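PDB 4NZJ: putative alpha-galactosidase from Bacteroides fragilis, which probably hydrolyses terminal, non-reducing alpha-D-galactose residues from alpha-galactosides such as galactose oligosaccharides, galactomannans and galactolipids. Local coordinates for residues P18-Y24 against D94-T99; T35-R39 against E78-G82; D186-C192 against D220-A224; F418-P424 against L463-Q467. All blocks are in the same frame, centred on the assembly; numbering follows the deposited sequence. Where two conformers were deposited one is given.

Interaction 1: residues P18-Y24 against D94-T99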
loop_
_atom_site.group_PDB
_atom_site.type_symbol
_atom_site.label_atom_id
_atom_site.label_comp_id
_atom_site.label_asym_id
_atom_site.label_seq_id
_atom_site.Cartn_x
_atom_site.Cartn_y
_atom_site.Cartn_z
ATOM N N PRO A 18 -6.968 -3.165 7.425
ATOM C CA PRO A 18 -7.920 -3.933 6.604
ATOM C C PRO A 18 -8.812 -4.854 7.413
ATOM O O PRO A 18 -8.407 -5.321 8.472
ATOM C CB PRO A 18 -7.010 -4.775 5.708
ATOM C CG PRO A 18 -5.761 -4.949 6.502
ATOM C CD PRO A 18 -5.594 -3.681 7.291
ATOM N N HIS A 19 -10.006 -5.132 6.892
ATOM C CA HIS A 19 -10.940 -6.071 7.513
ATOM C C HIS A 19 -11.043 -7.391 6.735
ATOM O O HIS A 19 -11.948 -8.198 6.966
ATOM C CB HIS A 19 -12.323 -5.421 7.630
ATOM C CG HIS A 19 -12.314 -4.112 8.360
ATOM N ND1 HIS A 19 -11.994 -4.006 9.698
ATOM C CD2 HIS A 19 -12.594 -2.854 7.941
ATOM C CE1 HIS A 19 -12.069 -2.739 10.069
ATOM N NE2 HIS A 19 -12.429 -2.021 9.021
ATOM N N ILE A 20 -10.111 -7.601 5.808
ATOM C CA ILE A 20 -10.000 -8.867 5.082
ATOM C C ILE A 20 -8.526 -9.096 4.803
ATOM O O ILE A 20 -7.785 -8.143 4.563
ATOM C CB ILE A 20 -10.820 -8.871 3.774
ATOM C CG1 ILE A 20 -10.849 -10.276 3.170
ATOM C CG2 ILE A 20 -10.268 -7.862 2.766
ATOM C CD1 ILE A 20 -11.770 -10.408 1.981
ATOM N N ILE A 21 -8.093 -10.351 4.882
ATOM C CA ILE A 21 -6.690 -10.699 4.682
ATOM C C ILE A 21 -6.597 -12.075 4.018
ATOM O O ILE A 21 -7.291 -13.011 4.426
ATOM C CB ILE A 21 -5.908 -10.664 6.023
ATOM C CG1 ILE A 21 -4.404 -10.891 5.807
ATOM C CG2 ILE A 21 -6.449 -11.690 7.010
ATOM C CD1 ILE A 21 -3.671 -9.691 5.260
ATOM N N GLY A 22 -5.743 -12.179 3.002
ATOM C CA GLY A 22 -5.539 -13.415 2.267
ATOM C C GLY A 22 -4.166 -13.998 2.531
ATOM O O GLY A 22 -3.195 -13.265 2.739
ATOM N N ASN A 23 -4.092 -15.326 2.526
ATOM C CA ASN A 23 -2.832 -16.044 2.686
ATOM C C ASN A 23 -2.933 -17.411 2.004
ATOM O O ASN A 23 -4.023 -17.965 1.897
ATOM C CB ASN A 23 -2.519 -16.215 4.177
ATOM C CG ASN A 23 -1.036 -16.388 4.461
ATOM O OD1 ASN A 23 -0.620 -17.363 5.095
ATOM N ND2 ASN A 23 -0.237 -15.440 4.015
ATOM N N TYR A 24 -1.809 -17.945 1.528
ATOM C CA TYR A 24 -1.795 -19.294 0.958
ATOM C C TYR A 24 -1.890 -20.344 2.062
ATOM O O TYR A 24 -1.357 -20.145 3.159
ATOM C CB TYR A 24 -0.520 -19.577 0.150
ATOM C CG TYR A 24 -0.220 -18.662 -1.023
ATOM C CD1 TYR A 24 -1.229 -18.011 -1.721
ATOM C CD2 TYR A 24 1.091 -18.487 -1.456
ATOM C CE1 TYR A 24 -0.938 -17.188 -2.800
ATOM C CE2 TYR A 24 1.392 -17.667 -2.529
ATOM C CZ TYR A 24 0.373 -17.022 -3.199
ATOM O OH TYR A 24 0.666 -16.198 -4.265
ATOM N N ASP A 94 -5.533 -18.883 -2.993
ATOM C CA ASP A 94 -4.443 -18.420 -3.849
ATOM C C ASP A 94 -4.475 -16.908 -4.069
ATOM O O ASP A 94 -3.897 -16.411 -5.037
ATOM C CB ASP A 94 -4.447 -19.181 -5.184
ATOM C CG ASP A 94 -5.693 -18.931 -6.011
ATOM O OD1 ASP A 94 -6.623 -18.246 -5.532
ATOM O OD2 ASP A 94 -5.741 -19.437 -7.153
ATOM N N GLU A 95 -5.101 -16.185 -3.139
ATOM C CA GLU A 95 -5.303 -14.741 -3.261
ATOM C C GLU A 95 -4.569 -13.980 -2.157
ATOM O O GLU A 95 -4.939 -14.073 -0.987
ATOM C CB GLU A 95 -6.800 -14.434 -3.199
ATOM C CG GLU A 95 -7.609 -15.095 -4.308
ATOM C CD GLU A 95 -9.099 -15.148 -4.007
ATOM O OE1 GLU A 95 -9.695 -14.095 -3.718
ATOM O OE2 GLU A 95 -9.676 -16.256 -4.058
ATOM N N LEU A 96 -3.523 -13.240 -2.519
ATOM C CA LEU A 96 -2.852 -12.331 -1.580
ATOM C C LEU A 96 -3.274 -10.891 -1.857
ATOM O O LEU A 96 -3.861 -10.612 -2.897
ATOM C CB LEU A 96 -1.329 -12.450 -1.704
ATOM C CG LEU A 96 -0.733 -13.848 -1.558
ATOM C CD1 LEU A 96 0.787 -13.780 -1.575
ATOM C CD2 LEU A 96 -1.224 -14.519 -0.286
ATOM N N LEU A 97 -2.970 -9.982 -0.933
ATOM C CA LEU A 97 -3.323 -8.558 -1.070
ATOM C C LEU A 97 -4.767 -8.338 -1.510
ATOM O O LEU A 97 -5.038 -7.717 -2.547
ATOM C CB LEU A 97 -2.362 -7.840 -2.021
ATOM C CG LEU A 97 -0.886 -7.819 -1.627
ATOM C CD1 LEU A 97 -0.108 -6.907 -2.570
ATOM C CD2 LEU A 97 -0.701 -7.416 -0.169
ATOM N N LEU A 98 -5.688 -8.828 -0.691
ATOM C CA LEU A 98 -7.113 -8.634 -0.918
ATOM C C LEU A 98 -7.498 -7.163 -0.729
ATOM O O LEU A 98 -8.550 -6.729 -1.194
ATOM C CB LEU A 98 -7.933 -9.560 -0.012
ATOM C CG LEU A 98 -7.822 -11.036 -0.420
ATOM C CD1 LEU A 98 -8.416 -11.948 0.640
ATOM C CD2 LEU A 98 -8.492 -11.277 -1.767
ATOM N N THR A 99 -6.626 -6.419 -0.046
ATOM C CA THR A 99 -6.625 -4.952 -0.042
ATOM C C THR A 99 -5.245 -4.471 -0.484
ATOM O O THR A 99 -4.283 -5.239 -0.458
ATOM C CB THR A 99 -6.919 -4.386 1.361
ATOM O OG1 THR A 99 -5.875 -4.766 2.265
ATOM C CG2 THR A 99 -8.253 -4.891 1.876
HETATM O O HOH W 1 -5.454 -7.339 3.281
HETATM O O HOH W 2 -4.714 -9.584 1.920
HETATM O O HOH W 3 -2.156 -10.787 1.736
HETATM O O HOH W 4 -0.759 -15.801 -6.243
#
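The side chains of Leu96 and Tyr24 cross at about a right angle, with Leu96 CD2 over one face of the ring, displaced toward the rim and 4.0 Å from the ring centroid, a CH-pi contact. The other branch follows the ring outward, Leu96 CD1 sitting 3.6 Å from Tyr24 OH. Leu96 gets there because its CG stands beside its own backbone N, opposite the carbonyl carbon (chi1 -54°), which carries both methyls back toward the tyrosine. At the ring edge, Tyr24 CE1 meets the backbone carbon Asp94 C at 3.8 Å, and Arg243 adds a cation-pi partner. The two segments run antiparallel. Residues 20-23 form an outer strand of the mixed sheet of the N-terminal Ig-like domain, bonded through Ile21 and Asn23 to strand 82-92, whereas 94-99 is the linker into the first strand of the catalytic TIM barrel. Between strand and linker the polar groups are joined by waters: one links Ile20 O to Thr99 OG1, a second takes N-H groups from Gly22 and Leu98, and a third lies between Gly22 O and Leu97 N. Gly22, without a side chain, comes in close, its CA 3.4 Å from Glu95 O in a CA-H...O contact. Leu98 CD1 covers the same glycine, 3.6 Å from Gly22 N, and crosses the extended Ile20 chain, whose CG1 it meets at 3.9 Å. The second branch, Ile20 CG2, packs on Thr99 CG2 at 3.7 Å. Thr99 OG1 also bonds to Gln385, and Glu95 OE1 forms a salt bridge with Arg91.

Interaction 2: residues T35-R39 against E78-G82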
loop_
_atom_site.group_PDB
_atom_site.type_symbol
_atom_site.label_atom_id
_atom_site.label_comp_id
_atom_site.label_asym_id
_atom_site.label_seq_id
_atom_site.Cartn_x
_atom_site.Cartn_y
_atom_site.Cartn_z
ATOM N N THR A 35 -4.826 -1.037 15.597
ATOM C CA THR A 35 -5.782 -0.575 16.600
ATOM C C THR A 35 -5.404 0.784 17.179
ATOM O O THR A 35 -4.372 0.924 17.837
ATOM C CB THR A 35 -5.907 -1.594 17.757
ATOM O OG1 THR A 35 -5.963 -2.923 17.226
ATOM C CG2 THR A 35 -7.150 -1.337 18.569
ATOM N N SER A 36 -6.246 1.784 16.933
ATOM C CA SER A 36 -6.071 3.087 17.554
ATOM C C SER A 36 -6.614 3.048 18.977
ATOM O O SER A 36 -7.439 2.197 19.310
ATOM C CB SER A 36 -6.786 4.170 16.745
ATOM O OG SER A 36 -6.271 4.244 15.432
ATOM N N GLY A 37 -6.146 3.964 19.820
ATOM C CA GLY A 37 -6.672 4.100 21.175
ATOM C C GLY A 37 -5.580 4.158 22.215
ATOM O O GLY A 37 -4.434 3.779 21.955
ATOM N N GLN A 38 -5.928 4.622 23.411
ATOM C CA GLN A 38 -4.924 4.743 24.459
ATOM C C GLN A 38 -4.422 3.358 24.868
ATOM O O GLN A 38 -5.159 2.373 24.806
ATOM C CB GLN A 38 -5.450 5.540 25.660
ATOM C CG GLN A 38 -6.203 4.740 26.706
ATOM C CD GLN A 38 -6.363 5.514 28.001
ATOM O OE1 GLN A 38 -6.578 6.725 27.985
ATOM N NE2 GLN A 38 -6.255 4.820 29.129
ATOM N N ARG A 39 -3.151 3.295 25.257
ATOM C CA ARG A 39 -2.552 2.080 25.797
ATOM C C ARG A 39 -2.516 2.171 27.325
ATOM O O ARG A 39 -2.573 3.272 27.875
ATOM C CB ARG A 39 -1.142 1.884 25.226
ATOM C CG ARG A 39 -1.083 0.996 23.991
ATOM C CD ARG A 39 -1.888 1.530 22.811
ATOM N NE ARG A 39 -1.772 0.628 21.667
ATOM C CZ ARG A 39 -2.479 0.706 20.540
ATOM N NH1 ARG A 39 -3.386 1.658 20.358
ATOM N NH2 ARG A 39 -2.268 -0.184 19.579
ATOM N N GLU A 78 -9.644 -3.953 23.867
ATOM C CA GLU A 78 -10.112 -3.337 25.110
ATOM C C GLU A 78 -9.016 -2.491 25.749
ATOM O O GLU A 78 -7.874 -2.935 25.849
ATOM C CB GLU A 78 -10.507 -4.414 26.127
ATOM C CG GLU A 78 -11.508 -5.449 25.645
ATOM C CD GLU A 78 -11.713 -6.562 26.659
ATOM O OE1 GLU A 78 -10.766 -7.347 26.893
ATOM O OE2 GLU A 78 -12.822 -6.653 27.228
ATOM N N ASN A 79 -9.370 -1.290 26.196
ATOM C CA ASN A 79 -8.491 -0.487 27.045
ATOM C C ASN A 79 -9.309 0.110 28.200
ATOM O O ASN A 79 -10.488 -0.223 28.367
ATOM C CB ASN A 79 -7.732 0.580 26.233
ATOM C CG ASN A 79 -8.633 1.667 25.670
ATOM O OD1 ASN A 79 -9.770 1.845 26.100
ATOM N ND2 ASN A 79 -8.112 2.415 24.698
ATOM N N ALA A 80 -8.691 0.983 28.989
ATOM C CA ALA A 80 -9.355 1.597 30.143
ATOM C C ALA A 80 -10.623 2.390 29.789
ATOM O O ALA A 80 -11.497 2.565 30.641
ATOM C CB ALA A 80 -8.374 2.488 30.893
ATOM N N LEU A 81 -10.721 2.862 28.546
ATOM C CA LEU A 81 -11.822 3.732 28.125
ATOM C C LEU A 81 -12.951 3.030 27.366
ATOM O O LEU A 81 -14.006 3.629 27.161
ATOM C CB LEU A 81 -11.283 4.891 27.281
ATOM C CG LEU A 81 -10.238 5.781 27.962
ATOM C CD1 LEU A 81 -9.774 6.870 27.009
ATOM C CD2 LEU A 81 -10.779 6.391 29.247
ATOM N N GLY A 82 -12.753 1.781 26.949
ATOM C CA GLY A 82 -13.822 1.047 26.263
ATOM C C GLY A 82 -13.364 -0.118 25.405
ATOM O O GLY A 82 -12.253 -0.628 25.575
HETATM O O HOH W 5 -5.655 1.529 28.999
#
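From Asn79 to Gly82 the backbone makes a type I beta turn, and the irregular chain after the end of strand 28-36 passes over it at Gln38. The turn is the tip of the hairpin between strands 69-79 and 82-92 in the Ig-like domain, and Asn79 adds an Asx turn inside it, its OD1 accepting from Leu81 N at 2.8 Å, the donor standing above the carbonyl plane. The other end of the same amide works across the contact, Asn79 ND2 giving a hydrogen bond of 3.0 Å to Gln38 O, with Gly11 O as a second acceptor. The side chain of Gln38 leaves between its backbone N and carbonyl carbon (chi1 86°) and runs extended over the turn, its CG 3.6 Å from Asn79 ND2. These two side chains cross at about a right angle, with their amide planes 62° apart. Leu81 also crosses the glutamine, its CD1 3.3 Å from Gln38 OE1, while Gln38 NE2 rests 3.6 Å from Ala80 CB and, weakly, shares a water with Ala80 N. Arg39 leaves the backbone away from the turn and curls back on its own segment, with Asp133 as its salt-bridge partner. Thr35 O and Gly37 O lie in its guanidinium plane: Arg39 NH1 and NH2 grip Thr35 O at 2.8 and 2.9 Å, and NH1 also reaches Gly37 O at 2.9 Å.

Interaction 3: residues D186-C192 against D220-A224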
loop_
_atom_site.group_PDB
_atom_site.type_symbol
_atom_site.label_atom_id
_atom_site.label_comp_id
_atom_site.label_asym_id
_atom_site.label_seq_id
_atom_site.Cartn_x
_atom_site.Cartn_y
_atom_site.Cartn_z
ATOM N N ASP A 186 15.983 -8.238 -9.748
ATOM C CA ASP A 186 15.808 -7.738 -11.105
ATOM C C ASP A 186 15.842 -8.926 -12.057
ATOM O O ASP A 186 16.613 -9.877 -11.843
ATOM C CB ASP A 186 16.949 -6.763 -11.407
ATOM C CG ASP A 186 16.758 -5.988 -12.688
ATOM O OD1 ASP A 186 16.908 -6.586 -13.773
ATOM O OD2 ASP A 186 16.498 -4.766 -12.603
ATOM N N ALA A 187 15.034 -8.851 -13.113
ATOM C CA ALA A 187 14.925 -9.916 -14.118
ATOM C C ALA A 187 16.040 -9.850 -15.161
ATOM O O ALA A 187 15.792 -9.894 -16.373
ATOM C CB ALA A 187 13.567 -9.854 -14.793
ATOM N N ALA A 188 17.270 -9.760 -14.672
ATOM C CA ALA A 188 18.451 -9.690 -15.515
ATOM C C ALA A 188 19.644 -10.148 -14.684
ATOM O O ALA A 188 19.503 -10.483 -13.502
ATOM C CB ALA A 188 18.659 -8.266 -16.015
ATOM N N GLU A 189 20.815 -10.148 -15.296
ATOM C CA GLU A 189 22.047 -10.527 -14.621
ATOM C C GLU A 189 22.444 -9.464 -13.581
ATOM O O GLU A 189 23.067 -9.773 -12.566
ATOM C CB GLU A 189 23.162 -10.733 -15.657
ATOM C CG GLU A 189 22.879 -11.829 -16.690
ATOM C CD GLU A 189 22.024 -11.386 -17.880
ATOM O OE1 GLU A 189 21.484 -10.256 -17.880
ATOM O OE2 GLU A 189 21.887 -12.184 -18.834
ATOM N N LYS A 190 22.075 -8.210 -13.846
ATOM C CA LYS A 190 22.403 -7.093 -12.957
ATOM C C LYS A 190 21.182 -6.223 -12.682
ATOM O O LYS A 190 20.330 -6.039 -13.557
ATOM C CB LYS A 190 23.500 -6.229 -13.575
ATOM C CG LYS A 190 24.824 -6.941 -13.794
ATOM C CD LYS A 190 25.582 -7.133 -12.494
ATOM C CE LYS A 190 26.960 -7.725 -12.754
ATOM N NZ LYS A 190 27.858 -7.582 -11.577
ATOM N N THR A 191 21.110 -5.672 -11.473
ATOM C CA THR A 191 20.007 -4.788 -11.100
ATOM C C THR A 191 20.212 -3.400 -11.699
ATOM O O THR A 191 21.243 -3.128 -12.311
ATOM C CB THR A 191 19.902 -4.617 -9.569
ATOM O OG1 THR A 191 21.054 -3.912 -9.084
ATOM C CG2 THR A 191 19.777 -5.964 -8.861
ATOM N N CYS A 192 19.231 -2.521 -11.488
ATOM C CA CYS A 192 19.352 -1.130 -11.930
ATOM C C CYS A 192 20.634 -0.493 -11.395
ATOM O O CYS A 192 21.346 0.186 -12.141
ATOM C CB CYS A 192 18.138 -0.304 -11.505
ATOM S SG CYS A 192 16.567 -0.875 -12.192
ATOM N N ASP A 220 12.424 -5.866 -10.567
ATOM C CA ASP A 220 12.692 -4.772 -11.492
ATOM C C ASP A 220 13.101 -5.319 -12.859
ATOM O O ASP A 220 13.443 -6.498 -12.988
ATOM C CB ASP A 220 13.827 -3.926 -10.902
ATOM C CG ASP A 220 13.739 -2.463 -11.261
ATOM O OD1 ASP A 220 13.074 -2.098 -12.254
ATOM O OD2 ASP A 220 14.361 -1.669 -10.516
ATOM N N TYR A 221 13.076 -4.457 -13.871
ATOM C CA TYR A 221 13.300 -4.891 -15.245
ATOM C C TYR A 221 14.491 -4.211 -15.919
ATOM O O TYR A 221 14.603 -4.231 -17.146
ATOM C CB TYR A 221 12.017 -4.718 -16.086
ATOM C CG TYR A 221 12.003 -5.642 -17.276
ATOM C CD1 TYR A 221 11.986 -7.022 -17.099
ATOM C CD2 TYR A 221 12.048 -5.147 -18.577
ATOM C CE1 TYR A 221 12.004 -7.883 -18.177
ATOM C CE2 TYR A 221 12.068 -6.002 -19.659
ATOM C CZ TYR A 221 12.049 -7.369 -19.455
ATOM O OH TYR A 221 12.089 -8.226 -20.522
ATOM N N CYS A 222 15.407 -3.633 -15.140
ATOM C CA CYS A 222 16.620 -3.054 -15.725
ATOM C C CYS A 222 17.474 -4.111 -16.413
ATOM O O CYS A 222 17.543 -5.260 -15.965
ATOM C CB CYS A 222 17.464 -2.332 -14.674
ATOM S SG CYS A 222 16.788 -0.731 -14.194
ATOM N N ASN A 223 18.113 -3.714 -17.509
ATOM C CA ASN A 223 19.058 -4.567 -18.234
ATOM C C ASN A 223 18.448 -5.794 -18.898
ATOM O O ASN A 223 19.174 -6.699 -19.309
ATOM C CB ASN A 223 20.210 -4.987 -17.313
ATOM C CG ASN A 223 20.936 -3.798 -16.727
ATOM O OD1 ASN A 223 21.358 -2.907 -17.460
ATOM N ND2 ASN A 223 21.073 -3.765 -15.405
ATOM N N ALA A 224 17.121 -5.815 -19.018
ATOM C CA ALA A 224 16.414 -6.902 -19.686
ATOM C C ALA A 224 15.909 -6.428 -21.047
ATOM O O ALA A 224 15.754 -5.226 -21.264
ATOM C CB ALA A 224 15.261 -7.381 -18.828
HETATM O O HOH W 6 19.144 -9.517 -19.423
HETATM O O HOH W 7 22.738 -1.449 -14.230
#
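Asp186 and Asp220 stand side by side on one face of the barrel sheet, at the C-terminal ends of parallel strands 180-186 and 216-220. Their carboxylate planes are turned 40° from each other, and OD2 of Asp186 keeps 4.3 Å from OD2 of Asp220 while lying against Asp220 CB at 3.3 Å. With CG swung opposite its backbone N (chi1 -170°), Asp186 leans toward the loop after strand 216-220, where its OD2 receives a weak bond of 3.0 Å from Cys222 N and its OD1 lies 2.6 Å from Cys222 O. Asp220 instead turns OD2 to Tyr184 OH and to a bound glycerol, while its OD1 takes Tyr221 N on the anti side. The parallel pairing of Asp186 with Asp220 is marked by the nearly straight bond from Ala187 N to Asp220 O, 2.8 Å long. Farther out, Ala188 CB packs against Cys222 O at 3.2 Å. Asn223, at the corner of the type II turn 221-224, extends its amide to Lys190 O: Asn223 ND2 is 3.0 Å away, the acceptor in the amide plane but the donor high above the carbonyl plane. Cys192 and Cys222 complete the join with a disulfide, SG to SG 2.0 Å and a relaxed chi3 of 90°. In a TIM barrel such loops form the active-site end; the glycerol probably comes from the crystallisation liquor, but such molecules often settle in pockets, consistent with a sugar site here. The SG-SG link holds the two barrel loops together covalently beside Asp220.

Interaction 4: residues F418-P424 against L463-Q467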
loop_
_atom_site.group_PDB
_atom_site.type_symbol
_atom_site.label_atom_id
_atom_site.label_comp_id
_atom_site.label_asym_id
_atom_site.label_seq_id
_atom_site.Cartn_x
_atom_site.Cartn_y
_atom_site.Cartn_z
ATOM N N PHE A 418 -11.325 17.168 -6.783
ATOM C CA PHE A 418 -9.914 17.512 -6.740
ATOM C C PHE A 418 -9.621 18.713 -7.612
ATOM O O PHE A 418 -9.777 18.665 -8.827
ATOM C CB PHE A 418 -9.084 16.310 -7.180
ATOM C CG PHE A 418 -7.634 16.619 -7.430
ATOM C CD1 PHE A 418 -6.887 17.351 -6.514
ATOM C CD2 PHE A 418 -7.004 16.146 -8.583
ATOM C CE1 PHE A 418 -5.545 17.616 -6.745
ATOM C CE2 PHE A 418 -5.665 16.411 -8.820
ATOM C CZ PHE A 418 -4.935 17.146 -7.902
ATOM N N ASN A 419 -9.222 19.798 -6.963
ATOM C CA ASN A 419 -8.828 21.018 -7.633
ATOM C C ASN A 419 -7.364 20.946 -8.055
ATOM O O ASN A 419 -6.475 21.016 -7.217
ATOM C CB ASN A 419 -9.048 22.210 -6.698
ATOM C CG ASN A 419 -8.714 23.532 -7.349
ATOM O OD1 ASN A 419 -8.629 23.630 -8.570
ATOM N ND2 ASN A 419 -8.541 24.567 -6.533
ATOM N N ARG A 420 -7.122 20.802 -9.356
ATOM C CA ARG A 420 -5.764 20.833 -9.908
ATOM C C ARG A 420 -5.149 22.221 -9.873
ATOM O O ARG A 420 -3.928 22.358 -9.801
ATOM C CB ARG A 420 -5.768 20.388 -11.371
ATOM C CG ARG A 420 -5.208 19.012 -11.610
ATOM C CD ARG A 420 -5.389 18.643 -13.074
ATOM N NE ARG A 420 -6.768 18.233 -13.312
ATOM C CZ ARG A 420 -7.684 18.915 -14.002
ATOM N NH1 ARG A 420 -7.410 20.074 -14.585
ATOM N NH2 ARG A 420 -8.909 18.414 -14.113
ATOM N N ALA A 421 -6.003 23.236 -9.942
ATOM C CA ALA A 421 -5.582 24.605 -10.209
ATOM C C ALA A 421 -4.912 25.294 -9.023
ATOM O O ALA A 421 -5.069 24.897 -7.866
ATOM C CB ALA A 421 -6.771 25.428 -10.674
ATOM N N SER A 422 -4.190 26.357 -9.352
ATOM C CA SER A 422 -3.462 27.158 -8.385
ATOM C C SER A 422 -4.340 28.235 -7.748
ATOM O O SER A 422 -3.856 29.012 -6.931
ATOM C CB SER A 422 -2.267 27.808 -9.075
ATOM O OG SER A 422 -2.705 28.591 -10.177
ATOM N N SER A 423 -5.614 28.293 -8.134
ATOM C CA SER A 423 -6.566 29.225 -7.538
ATOM C C SER A 423 -7.735 28.452 -6.937
ATOM O O SER A 423 -7.990 27.314 -7.331
ATOM C CB SER A 423 -7.085 30.202 -8.588
ATOM O OG SER A 423 -7.806 29.524 -9.600
ATOM N N PRO A 424 -8.464 29.075 -5.991
ATOM C CA PRO A 424 -9.619 28.377 -5.437
ATOM C C PRO A 424 -10.682 28.105 -6.491
ATOM O O PRO A 424 -10.846 28.880 -7.433
ATOM C CB PRO A 424 -10.163 29.340 -4.368
ATOM C CG PRO A 424 -9.146 30.416 -4.207
ATOM C CD PRO A 424 -8.317 30.437 -5.452
ATOM N N LEU A 463 -13.023 24.547 -2.722
ATOM C CA LEU A 463 -11.681 23.985 -2.730
ATOM C C LEU A 463 -10.613 25.071 -2.770
ATOM O O LEU A 463 -10.675 25.984 -3.591
ATOM C CB LEU A 463 -11.518 23.056 -3.939
ATOM C CG LEU A 463 -12.469 21.856 -4.000
ATOM C CD1 LEU A 463 -12.402 21.151 -5.349
ATOM C CD2 LEU A 463 -12.165 20.874 -2.878
ATOM N N ALA A 464 -9.643 24.964 -1.869
ATOM C CA ALA A 464 -8.439 25.786 -1.926
ATOM C C ALA A 464 -7.585 25.302 -3.101
ATOM O O ALA A 464 -7.854 24.233 -3.661
ATOM C CB ALA A 464 -7.659 25.668 -0.628
ATOM N N PRO A 465 -6.552 26.081 -3.476
ATOM C CA PRO A 465 -5.655 25.594 -4.523
ATOM C C PRO A 465 -5.134 24.193 -4.205
ATOM O O PRO A 465 -4.765 23.913 -3.060
ATOM C CB PRO A 465 -4.524 26.627 -4.516
ATOM C CG PRO A 465 -5.166 27.882 -4.008
ATOM C CD PRO A 465 -6.137 27.399 -2.969
ATOM N N TYR A 466 -5.158 23.312 -5.202
ATOM C CA TYR A 466 -4.615 21.964 -5.077
ATOM C C TYR A 466 -5.382 21.033 -4.138
ATOM O O TYR A 466 -4.953 19.909 -3.927
ATOM C CB TYR A 466 -3.145 22.016 -4.631
ATOM C CG TYR A 466 -2.332 23.010 -5.408
ATOM C CD1 TYR A 466 -2.298 22.962 -6.792
ATOM C CD2 TYR A 466 -1.606 24.010 -4.764
ATOM C CE1 TYR A 466 -1.566 23.881 -7.519
ATOM C CE2 TYR A 466 -0.863 24.930 -5.489
ATOM C CZ TYR A 466 -0.849 24.852 -6.866
ATOM O OH TYR A 466 -0.126 25.745 -7.608
ATOM N N GLN A 467 -6.517 21.477 -3.598
ATOM C CA GLN A 467 -7.201 20.725 -2.553
ATOM C C GLN A 467 -8.113 19.630 -3.108
ATOM O O GLN A 467 -8.764 19.796 -4.145
ATOM C CB GLN A 467 -8.029 21.657 -1.660
ATOM C CG GLN A 467 -8.711 20.927 -0.504
ATOM C CD GLN A 467 -9.347 21.864 0.498
ATOM O OE1 GLN A 467 -9.797 22.952 0.152
ATOM N NE2 GLN A 467 -9.393 21.437 1.758
#
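Asn419 is the hub of the tight half of this contact, its amide reaching into the turn 464-467 from the end of strand 413-419. With CG opposite the backbone N (chi1 -178°), its ND2 serves two carbonyls, Ala464 O at 3.0 Å and Ser423 O at 2.9 Å. Gln467 N reaches Ala464 O too, from the opposite face of its plane. Asn419 OD1 meanwhile takes Ala421 N, an Asx turn, and Asn419 N bonds to Gln467 O at 2.9 Å. Leu463 CD1 packs on Asn419 CB at 3.8 Å, while Phe418 keeps its ring edge to Tyr466 O and leans on helices 296-303 and 341-353. Tyr466 belongs to this tight part: its N holds Ala421 O, its ring lies along the 420-422 backbone with an edge to Arg420 O, and Trp283 meets the ring edge-to-face. The outer side is looser, with Ser422 and Pro424 exposed; there Pro465 CB and CG lie against Ser422 O, at 3.5 and 3.4 Å. With Pro465 at i+1 and Tyr466 at i+2 with positive phi, 464-467 is a type II turn, which in this C-terminal beta sandwich joins strand 458-463 to strand 468-473.

From the N terminus, interaction 1 closes the longest loop, spanning nearly the whole Ig-like domain, and fastens its outer strand 20-23 to the linker entering the barrel. Interaction 2 falls within that span, a smaller loop that ties the end of strand 28-36 to the 69-79/82-92 hairpin; its centre is about 26 Å from that of interaction 1. Interactions 3 and 4 follow in series, and no loops cross. The 186-192/220-224 contact joins the ends of two adjacent barrel strands around an intervening helix. Interaction 4 belongs to the C-terminal sandwich, its centre about 40 Å from that of interaction 3 and on the opposite side of the chain's centre from interaction 1.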